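Local coordinates for versicolorin reductase (Brucella melitensis, PDB 4NIM), which probably catalyses NAD(P)(H)-dependent interconversion of a carbonyl compound and the corresponding alcohol, at residues R178-A181 with Y182-L185. Sequence-based numbering, arbitrary orientation.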
ATOM      1  N   ARG A 178       0.377  -9.178  -9.708  1.00 15.29           N
ATOM      2  CA  ARG A 178       0.112  -9.663 -11.060  1.00 15.52           C
ATOM      3  C   ARG A 178      -0.946 -10.740 -11.050  1.00 15.65           C
ATOM      4  O   ARG A 178      -1.829 -10.762 -11.899  1.00 16.02           O
ATOM      5  CB  ARG A 178       1.370 -10.166 -11.740  1.00 16.87           C
ATOM      6  CG  ARG A 178       2.393  -9.059 -12.015  1.00 18.80           C
ATOM      7  CD  ARG A 178       3.350  -9.652 -12.991  1.00 21.49           C
ATOM      8  NE  ARG A 178       4.380  -8.757 -13.462  1.00 25.20           N
ATOM      9  CZ  ARG A 178       5.626  -8.712 -13.012  1.00 28.79           C
ATOM     10  NH1 ARG A 178       6.030  -9.497 -11.989  1.00 29.63           N
ATOM     11  NH2 ARG A 178       6.443  -7.823 -13.591  1.00 27.97           N
ATOM     12  N   ASN A 179      -0.876 -11.638 -10.078  1.00 15.99           N
ATOM     13  CA  ASN A 179      -1.864 -12.748  -9.991  1.00 16.15           C
ATOM     14  C   ASN A 179      -3.264 -12.209  -9.823  1.00 16.17           C
ATOM     15  O   ASN A 179      -4.217 -12.611 -10.512  1.00 16.38           O
ATOM     16  CB  ASN A 179      -1.497 -13.687  -8.830  1.00 15.94           C
ATOM     17  CG  ASN A 179      -2.404 -14.889  -8.762  1.00 15.80           C
ATOM     18  OD1 ASN A 179      -3.521 -14.781  -8.300  1.00 15.92           O
ATOM     19  ND2 ASN A 179      -1.879 -16.073  -9.185  1.00 15.84           N
ATOM     20  N   VAL A 180      -3.422 -11.306  -8.885  1.00 16.31           N
ATOM     21  CA  VAL A 180      -4.752 -10.738  -8.607  1.00 16.17           C
ATOM     22  C   VAL A 180      -5.227  -9.945  -9.819  1.00 16.22           C
ATOM     23  O   VAL A 180      -6.325 -10.187 -10.294  1.00 16.13           O
ATOM     24  CB  VAL A 180      -4.794  -9.948  -7.293  1.00 16.43           C
ATOM     25  CG1 VAL A 180      -6.171  -9.363  -7.080  1.00 16.92           C
ATOM     26  CG2 VAL A 180      -4.418 -10.850  -6.113  1.00 16.88           C
ATOM     27  N   ALA A 181      -4.383  -9.065 -10.358  1.00 15.77           N
ATOM     28  CA  ALA A 181      -4.775  -8.291 -11.540  1.00 16.39           C
ATOM     29  C   ALA A 181      -5.314  -9.190 -12.627  1.00 16.42           C
ATOM     30  O   ALA A 181      -6.357  -8.902 -13.219  1.00 16.43           O
ATOM     31  CB  ALA A 181      -3.646  -7.469 -12.084  1.00 16.89           C
ATOM     32  N   TYR A 182      -4.587 -10.270 -12.928  1.00 16.43           N
ATOM     33  CA  TYR A 182      -5.010 -11.212 -13.962  1.00 16.52           C
ATOM     34  C   TYR A 182      -6.383 -11.815 -13.625  1.00 17.44           C
ATOM     35  O   TYR A 182      -7.312 -11.847 -14.472  1.00 18.44           O
ATOM     36  CB  TYR A 182      -3.942 -12.324 -14.157  1.00 16.28           C
ATOM     37  CG  TYR A 182      -4.406 -13.292 -15.195  1.00 16.34           C
ATOM     38  CD1 TYR A 182      -4.200 -13.046 -16.538  1.00 16.55           C
ATOM     39  CD2 TYR A 182      -5.161 -14.394 -14.844  1.00 16.59           C
ATOM     40  CE1 TYR A 182      -4.710 -13.866 -17.495  1.00 17.30           C
ATOM     41  CE2 TYR A 182      -5.683 -15.220 -15.790  1.00 16.84           C
ATOM     42  CZ  TYR A 182      -5.454 -14.952 -17.115  1.00 18.11           C
ATOM     43  OH  TYR A 182      -5.944 -15.799 -18.076  1.00 19.07           O
ATOM     44  N   SER A 183      -6.536 -12.261 -12.382  1.00 17.38           N
ATOM     45  CA  SER A 183      -7.749 -12.981 -11.998  1.00 18.19           C
ATOM     46  C   SER A 183      -9.018 -12.134 -12.123  1.00 17.99           C
ATOM     47  O   SER A 183     -10.100 -12.643 -12.446  1.00 19.02           O
ATOM     48  CB  SER A 183      -7.627 -13.517 -10.573  1.00 18.40           C
ATOM     49  OG  SER A 183      -7.546 -12.471  -9.632  1.00 18.83           O
ATOM     50  N   VAL A 184      -8.896 -10.846 -11.886  1.00 17.73           N
ATOM     51  CA  VAL A 184     -10.070  -9.932 -11.987  1.00 17.99           C
ATOM     52  C   VAL A 184     -10.122  -8.997 -13.180  1.00 18.30           C
ATOM     53  O   VAL A 184     -10.870  -7.967 -13.200  1.00 18.71           O
ATOM     54  CB  VAL A 184     -10.262  -9.145 -10.677  1.00 18.13           C
ATOM     55  CG1 VAL A 184     -10.660 -10.098  -9.563  1.00 18.88           C
ATOM     56  CG2 VAL A 184      -8.995  -8.377 -10.315  1.00 18.21           C
ATOM     57  N   LEU A 185      -9.416  -9.384 -14.223  1.00 19.56           N
ATOM     58  CA  LEU A 185      -9.395  -8.632 -15.492  1.00 19.95           C
ATOM     59  C   LEU A 185     -10.791  -8.350 -16.024  1.00 22.10           C
ATOM     60  O   LEU A 185     -11.091  -7.205 -16.331  1.00 22.12           O
ATOM     61  CB  LEU A 185      -8.569  -9.374 -16.568  1.00 20.20           C
ATOM     62  CG  LEU A 185      -7.080  -9.036 -16.656  1.00 20.33           C
ATOM     63  CD1 LEU A 185      -6.296 -10.016 -17.543  1.00 20.54           C
ATOM     64  CD2 LEU A 185      -6.893  -7.630 -17.163  1.00 20.61           C
TER
HETATM   65  O   HOH W   1      -6.043 -13.771  -7.720  1.00 18.38           O
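V180 O receives two donors, V184 N and S183 OG, in the last turn of helix 164-183, the helical arm of the beta-alpha-beta crossover between strands 147-153 and 190-196 in the Rossmann fold of this short-chain dehydrogenase. Three i-to-i+4 backbone bonds close the turn: Y182 N gives to R178 O (3.0 Å), S183 N to N179 O and V184 N to V180 O (3.1 Å). In the last of them the amide comes nearly end-on to the carbonyl, at a C=O...N angle of 172°. S183 OG donates to V180 O at 2.7 Å, onto a lone pair in the carbonyl plane, and arrives from the side, at 119°, so the two donors use different directions. A chi1 of 65° sets this hydroxyl between its own backbone N and carbonyl carbon, folding it back onto the preceding turn. The proton of the hydroxyl is thus spent on V180, while S183 OG also accepts from a water oxygen 2.8 Å away. The same water donates its other hydrogen to N179 OD1, so it spans the two polar side chains on the outer face of the helix. V184 is the first residue to leave helical backbone angles. Its CG2 lies 3.2 Å from V180 O, and the two valines meet loosely on the inner side, where V180 also packs on I132 and I136 of helix 114-142 and on V191 of strand 190-196. A181, buried against V191 and T253, has its carbonyl at the end of the helix: L185 N instead bonds to Y182 O, as the chain turns toward strand 190-196. The leucine side chain nevertheless approaches that carbonyl, L185 CG coming alongside A181 O at 3.5 Å.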